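Local coordinates for protein short-chain-enoyl-CoA hydratase (PDB 5Z7R) that catalyses the reversible hydration of crotonyl-CoA and other short-chain enoyl-CoA thioesters, as a member of the enoyl-CoA hydratase/isomerase family, at residues Ile53-Gly58 / Glu187-Ala192; Ser201-Ala206 / Thr239-Asp244. All coordinates share one frame; numbering follows the deposited sequence.

Contact 1 of 2, residues Ile53-Gly58 / Glu187-Ala192; sequences ILTGAG and ELMNTA
Ile-53 meets Ala-192 and Met-189 where strand 51-56 lies under the first turns of helix 188-201. Two branches of the isoleucine share the work. Its CG2 is anti to the backbone N, with CG1 beside that N (chi1 -57°), and chi2 is extended, which carries CD1 out against CB and the carbonyl carbon of Ala-192. CD1 of Ile-53 comes to 3.9 Å from CB of Ala-192, and CG2 of Ile-53 to 4.0 Å from the same CB, so the small methyl sits against both branches.

Met-189 does not leave the helix straight at the strand; bends at chi2 (-67°) and chi3 (-41°) bring its end over, with CE of Met-189 4.0 Å from CG2 of Ile-53. The sulfur lies further along the strand, with SD of Met-189 4.3 Å from the methyl CG2 of Thr-55. The hydroxyl of that threonine serves its own sheet instead, OG1 hydrogen-bonding to the carbonyl O of Ala-103. This is apolar helix-on-sheet packing, the segment axes 10.2 Å apart and nearly antiparallel.

In the sheet, strand 51-56 runs between strands 14-19 and 100-104, bonded to both through its backbone. Ile-53 also touches Val-14 and Ala-103, while Leu-188 extends the helix's footing across Ala-103 to Ile-123 and Ser-125 of strand 121-125.

Contact 2 of 2, residues Ser201-Ala206 / Thr239-Asp244; sequences SNAPVA and TEDQKD
This is a small contact between two helix N-termini near the surface of the crotonase fold, in the C-terminal helical part of the chain. Each helix begins right after an N-cap residue: Ala-203 precedes helix 204-217 and Thr-239 precedes helix 240-253. The caps and first turns meet by apolar packing and by one close approach of a carboxylate oxygen to a proline ring.

Val-205 and Thr-239 reach toward each other tip to tip. With chi1 167° Val-205 sets CG1 anti to its backbone N, and this methyl lies 3.6 Å from CG2 of Thr-239; the other methyl, CG2 of Val-205, is 4.0 Å from the same carbon. Thr-239 thus divides its two branches, the methyl going to the valine and the hydroxyl to backbone atoms of its own chain, O of Cys-236 and N of Gln-242. Two residues away in each segment, CB of Ala-203 packs at 4.2 Å on CB of Asp-241. The Asp-241 carboxylate comes at the proline ring of Pro-204 from the opposite direction, its OD2 lying 3.5 Å from CG and 3.1 Å from CD of Pro-204.

A second subunit borders the same place. Its Gly-138 packs on Ala-203 and Gln-242, Gln-242 NE2 hydrogen-bonds to O of Lys-72 of that subunit, and Lys-243 makes a salt bridge to its Glu-73. The junction of the two helix starts is therefore part of the subunit interface.

The Thr-239 hydroxyl does its capping at chi1 70°, which places OG1 between the backbone N and the carbonyl carbon. There it hydrogen-bonds to O of Cys-236, and it accepts from N of Gln-242 at 3.1 Å from OG1 of Thr-239, with a nearly straight N-H...O angle of 166°.

In the fold
Contact 1 comes first along the chain and closes before contact 2 opens. Their centres lie 27 Å apart, with the nearest atoms about 10 Å from each other, so they do not touch. What joins them is the run of consecutive helices: 188-201 starts on the sheet in contact 1, and 204-217, the next helix, starts in contact 2 against helix 240-253. The chain thereby passes from buried core to periphery of the crotonase fold: the centre of contact 1 is about 13 Å from the centre of the chain, that of contact 2 about 24 Å. Contact 1 is internal to one subunit; contact 2 lies against a second and belongs to the assembly of this oligomeric enzyme.

Contact 1 of 2, residues Ile53-Gly58 / Glu187-Ala192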
ATOM      1  N   ILE A  53     -10.815 -26.167  14.604  1.00 29.35           N
ATOM      2  CA  ILE A  53     -10.658 -25.671  15.923  1.00 30.34           C
ATOM      3  C   ILE A  53      -9.284 -26.073  16.354  1.00 31.13           C
ATOM      4  O   ILE A  53      -8.891 -27.217  16.256  1.00 34.17           O
ATOM      5  CB  ILE A  53     -11.658 -26.307  16.896  1.00 34.13           C
ATOM      6  CG1 ILE A  53     -13.092 -26.070  16.415  1.00 37.28           C
ATOM      7  CG2 ILE A  53     -11.463 -25.783  18.323  1.00 33.08           C
ATOM      8  CD1 ILE A  53     -14.114 -26.741  17.307  1.00 39.50           C
ATOM      9  N   LEU A  54      -8.566 -25.113  16.877  1.00 32.04           N
ATOM     10  CA  LEU A  54      -7.249 -25.344  17.319  1.00 30.76           C
ATOM     11  C   LEU A  54      -7.304 -25.193  18.763  1.00 32.38           C
ATOM     12  O   LEU A  54      -7.777 -24.173  19.252  1.00 37.91           O
ATOM     13  CB  LEU A  54      -6.316 -24.270  16.776  1.00 29.67           C
ATOM     14  CG  LEU A  54      -4.871 -24.332  17.239  1.00 29.82           C
ATOM     15  CD1 LEU A  54      -4.245 -25.671  16.856  1.00 29.70           C
ATOM     16  CD2 LEU A  54      -4.098 -23.146  16.651  1.00 31.37           C
ATOM     17  N   THR A  55      -6.759 -26.151  19.474  1.00 32.49           N
ATOM     18  CA  THR A  55      -6.549 -25.933  20.893  1.00 35.94           C
ATOM     19  C   THR A  55      -5.320 -26.665  21.363  1.00 36.76           C
ATOM     20  O   THR A  55      -4.671 -27.354  20.592  1.00 33.59           O
ATOM     21  CB  THR A  55      -7.770 -26.403  21.704  1.00 37.37           C
ATOM     22  OG1 THR A  55      -7.678 -25.870  23.027  1.00 38.02           O
ATOM     23  CG2 THR A  55      -7.849 -27.962  21.706  1.00 35.59           C
ATOM     24  N   GLY A  56      -4.996 -26.444  22.625  1.00 38.18           N
ATOM     25  CA  GLY A  56      -3.964 -27.193  23.330  1.00 41.65           C
ATOM     26  C   GLY A  56      -4.573 -28.309  24.175  1.00 42.67           C
ATOM     27  O   GLY A  56      -5.788 -28.490  24.191  1.00 40.74           O
ATOM     28  N   ALA A  57      -3.719 -29.053  24.866  1.00 43.95           N
ATOM     29  CA  ALA A  57      -4.133 -30.203  25.670  1.00 43.30           C
ATOM     30  C   ALA A  57      -3.984 -29.947  27.163  1.00 40.56           C
ATOM     31  O   ALA A  57      -3.096 -29.197  27.624  1.00 35.32           O
ATOM     32  CB  ALA A  57      -3.344 -31.439  25.281  1.00 44.13           C
ATOM     33  N   GLY A  58      -4.865 -30.600  27.914  1.00 38.69           N
ATOM     34  CA  GLY A  58      -4.898 -30.407  29.345  1.00 38.80           C
ATOM     35  C   GLY A  58      -5.565 -29.090  29.632  1.00 39.96           C
ATOM     36  O   GLY A  58      -6.189 -28.454  28.732  1.00 35.42           O
ATOM     37  N   GLU A 187     -16.997 -24.700  29.516  1.00 36.19           N
ATOM     38  CA  GLU A 187     -17.765 -24.288  28.335  1.00 34.53           C
ATOM     39  C   GLU A 187     -16.932 -24.146  27.014  1.00 33.93           C
ATOM     40  O   GLU A 187     -17.496 -24.135  25.921  1.00 33.43           O
ATOM     41  CB  GLU A 187     -18.451 -22.953  28.615  1.00 39.96           C
ATOM     42  CG  GLU A 187     -19.354 -22.926  29.847  1.00 43.70           C
ATOM     43  CD  GLU A 187     -20.037 -21.566  30.069  1.00 47.54           C
ATOM     44  OE1 GLU A 187     -19.460 -20.500  29.742  1.00 46.17           O
ATOM     45  OE2 GLU A 187     -21.164 -21.554  30.601  1.00 49.64           O
ATOM     46  N   LEU A 188     -15.611 -24.026  27.107  1.00 33.09           N
ATOM     47  CA  LEU A 188     -14.770 -23.678  25.925  1.00 35.05           C
ATOM     48  C   LEU A 188     -15.032 -24.445  24.604  1.00 37.81           C
ATOM     49  O   LEU A 188     -15.379 -23.858  23.571  1.00 39.00           O
ATOM     50  CB  LEU A 188     -13.297 -23.787  26.300  1.00 33.43           C
ATOM     51  CG  LEU A 188     -12.265 -23.354  25.247  1.00 32.61           C
ATOM     52  CD1 LEU A 188     -12.758 -22.116  24.515  1.00 35.99           C
ATOM     53  CD2 LEU A 188     -10.933 -23.056  25.894  1.00 30.29           C
ATOM     54  N   MET A 189     -14.876 -25.755  24.627  1.00 39.03           N
ATOM     55  CA  MET A 189     -15.026 -26.529  23.408  1.00 38.39           C
ATOM     56  C   MET A 189     -16.451 -26.541  22.896  1.00 41.05           C
ATOM     57  O   MET A 189     -16.661 -26.593  21.677  1.00 41.01           O
ATOM     58  CB  MET A 189     -14.515 -27.952  23.616  1.00 39.95           C
ATOM     59  CG  MET A 189     -12.990 -28.029  23.696  1.00 42.81           C
ATOM     60  SD  MET A 189     -12.093 -27.616  22.148  1.00 44.89           S
ATOM     61  CE  MET A 189     -13.111 -28.429  20.904  1.00 43.60           C
ATOM     62  N   ASN A 190     -17.435 -26.520  23.795  1.00 40.56           N
ATOM     63  CA  ASN A 190     -18.823 -26.410  23.336  1.00 42.72           C
ATOM     64  C   ASN A 190     -18.959 -25.085  22.646  1.00 39.31           C
ATOM     65  O   ASN A 190     -19.559 -25.025  21.563  1.00 41.39           O
ATOM     66  CB  ASN A 190     -19.895 -26.492  24.459  1.00 44.63           C
ATOM     67  CG  ASN A 190     -20.101 -27.898  24.993  1.00 46.12           C
ATOM     68  OD1 ASN A 190     -19.887 -28.897  24.292  1.00 43.79           O
ATOM     69  ND2 ASN A 190     -20.511 -27.984  26.261  1.00 47.72           N
ATOM     70  N   THR A 191     -18.425 -24.019  23.247  1.00 33.25           N
ATOM     71  CA  THR A 191     -18.575 -22.714  22.591  1.00 37.12           C
ATOM     72  C   THR A 191     -17.942 -22.731  21.170  1.00 35.15           C
ATOM     73  O   THR A 191     -18.631 -22.418  20.191  1.00 31.77           O
ATOM     74  CB  THR A 191     -18.032 -21.552  23.430  1.00 39.14           C
ATOM     75  OG1 THR A 191     -18.620 -21.604  24.726  1.00 43.22           O
ATOM     76  CG2 THR A 191     -18.390 -20.220  22.792  1.00 38.12           C
ATOM     77  N   ALA A 192     -16.663 -23.130  21.079  1.00 32.81           N
ATOM     78  CA  ALA A 192     -15.978 -23.343  19.791  1.00 31.80           C
ATOM     79  C   ALA A 192     -16.783 -24.162  18.797  1.00 33.51           C
ATOM     80  O   ALA A 192     -16.907 -23.771  17.622  1.00 30.47           O
ATOM     81  CB  ALA A 192     -14.659 -24.012  20.018  1.00 31.67           C
TER

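Contact 2 of 2, residues Ser201-Ala206 / Thr239-Asp244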
ATOM      1  N   SER A 201     -22.955 -24.946   8.795  1.00 35.00           N
ATOM      2  CA  SER A 201     -24.321 -24.917   8.236  1.00 34.06           C
ATOM      3  C   SER A 201     -24.505 -23.925   7.120  1.00 32.79           C
ATOM      4  O   SER A 201     -25.473 -24.021   6.338  1.00 29.62           O
ATOM      5  CB  SER A 201     -25.297 -24.557   9.337  1.00 36.01           C
ATOM      6  OG  SER A 201     -24.587 -24.578  10.575  1.00 37.31           O
ATOM      7  N   ASN A 202     -23.617 -22.938   7.057  1.00 31.34           N
ATOM      8  CA  ASN A 202     -23.717 -21.941   6.016  1.00 29.50           C
ATOM      9  C   ASN A 202     -23.076 -22.398   4.737  1.00 30.11           C
ATOM     10  O   ASN A 202     -22.351 -23.383   4.720  1.00 31.26           O
ATOM     11  CB  ASN A 202     -23.103 -20.653   6.486  1.00 31.57           C
ATOM     12  CG  ASN A 202     -23.906 -20.017   7.582  1.00 31.30           C
ATOM     13  OD1 ASN A 202     -25.124 -19.900   7.450  1.00 30.22           O
ATOM     14  ND2 ASN A 202     -23.236 -19.575   8.657  1.00 30.95           N
ATOM     15  N   ALA A 203     -23.343 -21.676   3.660  1.00 29.26           N
ATOM     16  CA  ALA A 203     -22.884 -22.106   2.376  1.00 30.19           C
ATOM     17  C   ALA A 203     -21.352 -22.069   2.356  1.00 34.83           C
ATOM     18  O   ALA A 203     -20.759 -21.082   2.793  1.00 37.42           O
ATOM     19  CB  ALA A 203     -23.478 -21.252   1.293  1.00 29.75           C
ATOM     20  N   PRO A 204     -20.714 -23.178   1.911  1.00 37.15           N
ATOM     21  CA  PRO A 204     -19.259 -23.383   2.011  1.00 37.73           C
ATOM     22  C   PRO A 204     -18.415 -22.522   1.055  1.00 34.12           C
ATOM     23  O   PRO A 204     -17.345 -22.081   1.414  1.00 31.88           O
ATOM     24  CB  PRO A 204     -19.089 -24.875   1.667  1.00 38.66           C
ATOM     25  CG  PRO A 204     -20.285 -25.221   0.836  1.00 38.70           C
ATOM     26  CD  PRO A 204     -21.401 -24.356   1.330  1.00 36.96           C
ATOM     27  N   VAL A 205     -18.908 -22.309  -0.147  1.00 31.49           N
ATOM     28  CA  VAL A 205     -18.226 -21.496  -1.099  1.00 31.88           C
ATOM     29  C   VAL A 205     -18.262 -20.039  -0.656  1.00 33.92           C
ATOM     30  O   VAL A 205     -17.262 -19.298  -0.786  1.00 32.07           O
ATOM     31  CB  VAL A 205     -18.862 -21.685  -2.481  1.00 33.68           C
ATOM     32  CG1 VAL A 205     -18.401 -20.616  -3.471  1.00 34.85           C
ATOM     33  CG2 VAL A 205     -18.532 -23.087  -2.982  1.00 32.40           C
ATOM     34  N   ALA A 206     -19.396 -19.640  -0.090  1.00 34.72           N
ATOM     35  CA  ALA A 206     -19.581 -18.284   0.431  1.00 33.56           C
ATOM     36  C   ALA A 206     -18.682 -17.954   1.604  1.00 31.95           C
ATOM     37  O   ALA A 206     -18.145 -16.859   1.657  1.00 37.46           O
ATOM     38  CB  ALA A 206     -21.036 -18.052   0.810  1.00 34.70           C
ATOM     39  N   THR A 239     -22.507 -21.002  -8.168  1.00 40.37           N
ATOM     40  CA  THR A 239     -22.827 -22.201  -7.384  1.00 39.75           C
ATOM     41  C   THR A 239     -24.304 -22.536  -7.330  1.00 42.34           C
ATOM     42  O   THR A 239     -25.182 -21.653  -7.415  1.00 40.60           O
ATOM     43  CB  THR A 239     -22.399 -22.092  -5.917  1.00 38.04           C
ATOM     44  OG1 THR A 239     -23.236 -21.149  -5.241  1.00 38.25           O
ATOM     45  CG2 THR A 239     -20.957 -21.676  -5.792  1.00 38.65           C
ATOM     46  N   GLU A 240     -24.567 -23.827  -7.149  1.00 43.96           N
ATOM     47  CA  GLU A 240     -25.913 -24.294  -6.825  1.00 45.50           C
ATOM     48  C   GLU A 240     -26.358 -23.820  -5.445  1.00 42.37           C
ATOM     49  O   GLU A 240     -27.539 -23.521  -5.261  1.00 38.93           O
ATOM     50  CB  GLU A 240     -26.016 -25.831  -6.901  1.00 48.98           C
ATOM     51  CG  GLU A 240     -25.844 -26.384  -8.299  1.00 50.02           C
ATOM     52  CD  GLU A 240     -26.781 -25.720  -9.275  1.00 52.92           C
ATOM     53  OE1 GLU A 240     -27.943 -26.155  -9.334  1.00 58.74           O
ATOM     54  OE2 GLU A 240     -26.369 -24.742  -9.954  1.00 55.07           O
ATOM     55  N   ASP A 241     -25.440 -23.748  -4.481  1.00 40.09           N
ATOM     56  CA  ASP A 241     -25.833 -23.344  -3.143  1.00 43.45           C
ATOM     57  C   ASP A 241     -26.556 -22.007  -3.155  1.00 45.33           C
ATOM     58  O   ASP A 241     -27.674 -21.900  -2.652  1.00 48.68           O
ATOM     59  CB  ASP A 241     -24.645 -23.337  -2.195  1.00 46.32           C
ATOM     60  CG  ASP A 241     -24.248 -24.738  -1.755  1.00 47.93           C
ATOM     61  OD1 ASP A 241     -25.055 -25.689  -1.942  1.00 48.71           O
ATOM     62  OD2 ASP A 241     -23.137 -24.888  -1.209  1.00 46.98           O
ATOM     63  N   GLN A 242     -25.951 -21.004  -3.773  1.00 44.60           N
ATOM     64  CA  GLN A 242     -26.608 -19.702  -3.973  1.00 42.86           C
ATOM     65  C   GLN A 242     -28.038 -19.786  -4.547  1.00 42.35           C
ATOM     66  O   GLN A 242     -28.942 -19.056  -4.123  1.00 37.08           O
ATOM     67  CB  GLN A 242     -25.739 -18.829  -4.896  1.00 38.47           C
ATOM     68  CG  GLN A 242     -26.371 -17.508  -5.298  1.00 35.32           C
ATOM     69  CD  GLN A 242     -27.052 -17.543  -6.653  1.00 32.80           C
ATOM     70  OE1 GLN A 242     -26.566 -18.165  -7.618  1.00 32.34           O
ATOM     71  NE2 GLN A 242     -28.179 -16.847  -6.744  1.00 31.16           N
ATOM     72  N   LYS A 243     -28.221 -20.637  -5.547  1.00 46.78           N
ATOM     73  CA  LYS A 243     -29.527 -20.814  -6.180  1.00 53.19           C
ATOM     74  C   LYS A 243     -30.545 -21.456  -5.181  1.00 49.68           C
ATOM     75  O   LYS A 243     -31.704 -21.020  -5.076  1.00 47.20           O
ATOM     76  CB  LYS A 243     -29.346 -21.631  -7.466  1.00 60.79           C
ATOM     77  CG  LYS A 243     -30.612 -22.117  -8.144  1.00 68.87           C
ATOM     78  CD  LYS A 243     -31.398 -20.994  -8.801  1.00 71.88           C
ATOM     79  CE  LYS A 243     -32.510 -21.580  -9.662  1.00 74.83           C
ATOM     80  NZ  LYS A 243     -33.199 -20.559 -10.493  1.00 77.51           N
ATOM     81  N   ASP A 244     -30.087 -22.430  -4.403  1.00 45.19           N
ATOM     82  CA  ASP A 244     -30.979 -23.175  -3.521  1.00 43.38           C
ATOM     83  C   ASP A 244     -31.233 -22.467  -2.192  1.00 42.70           C
ATOM     84  O   ASP A 244     -32.344 -22.513  -1.678  1.00 44.51           O
ATOM     85  CB  ASP A 244     -30.451 -24.611  -3.331  1.00 41.78           C
ATOM     86  CG  ASP A 244     -30.308 -25.363  -4.672  1.00 40.14           C
ATOM     87  OD1 ASP A 244     -30.897 -24.915  -5.698  1.00 39.71           O
ATOM     88  OD2 ASP A 244     -29.587 -26.376  -4.705  1.00 36.03           O
TER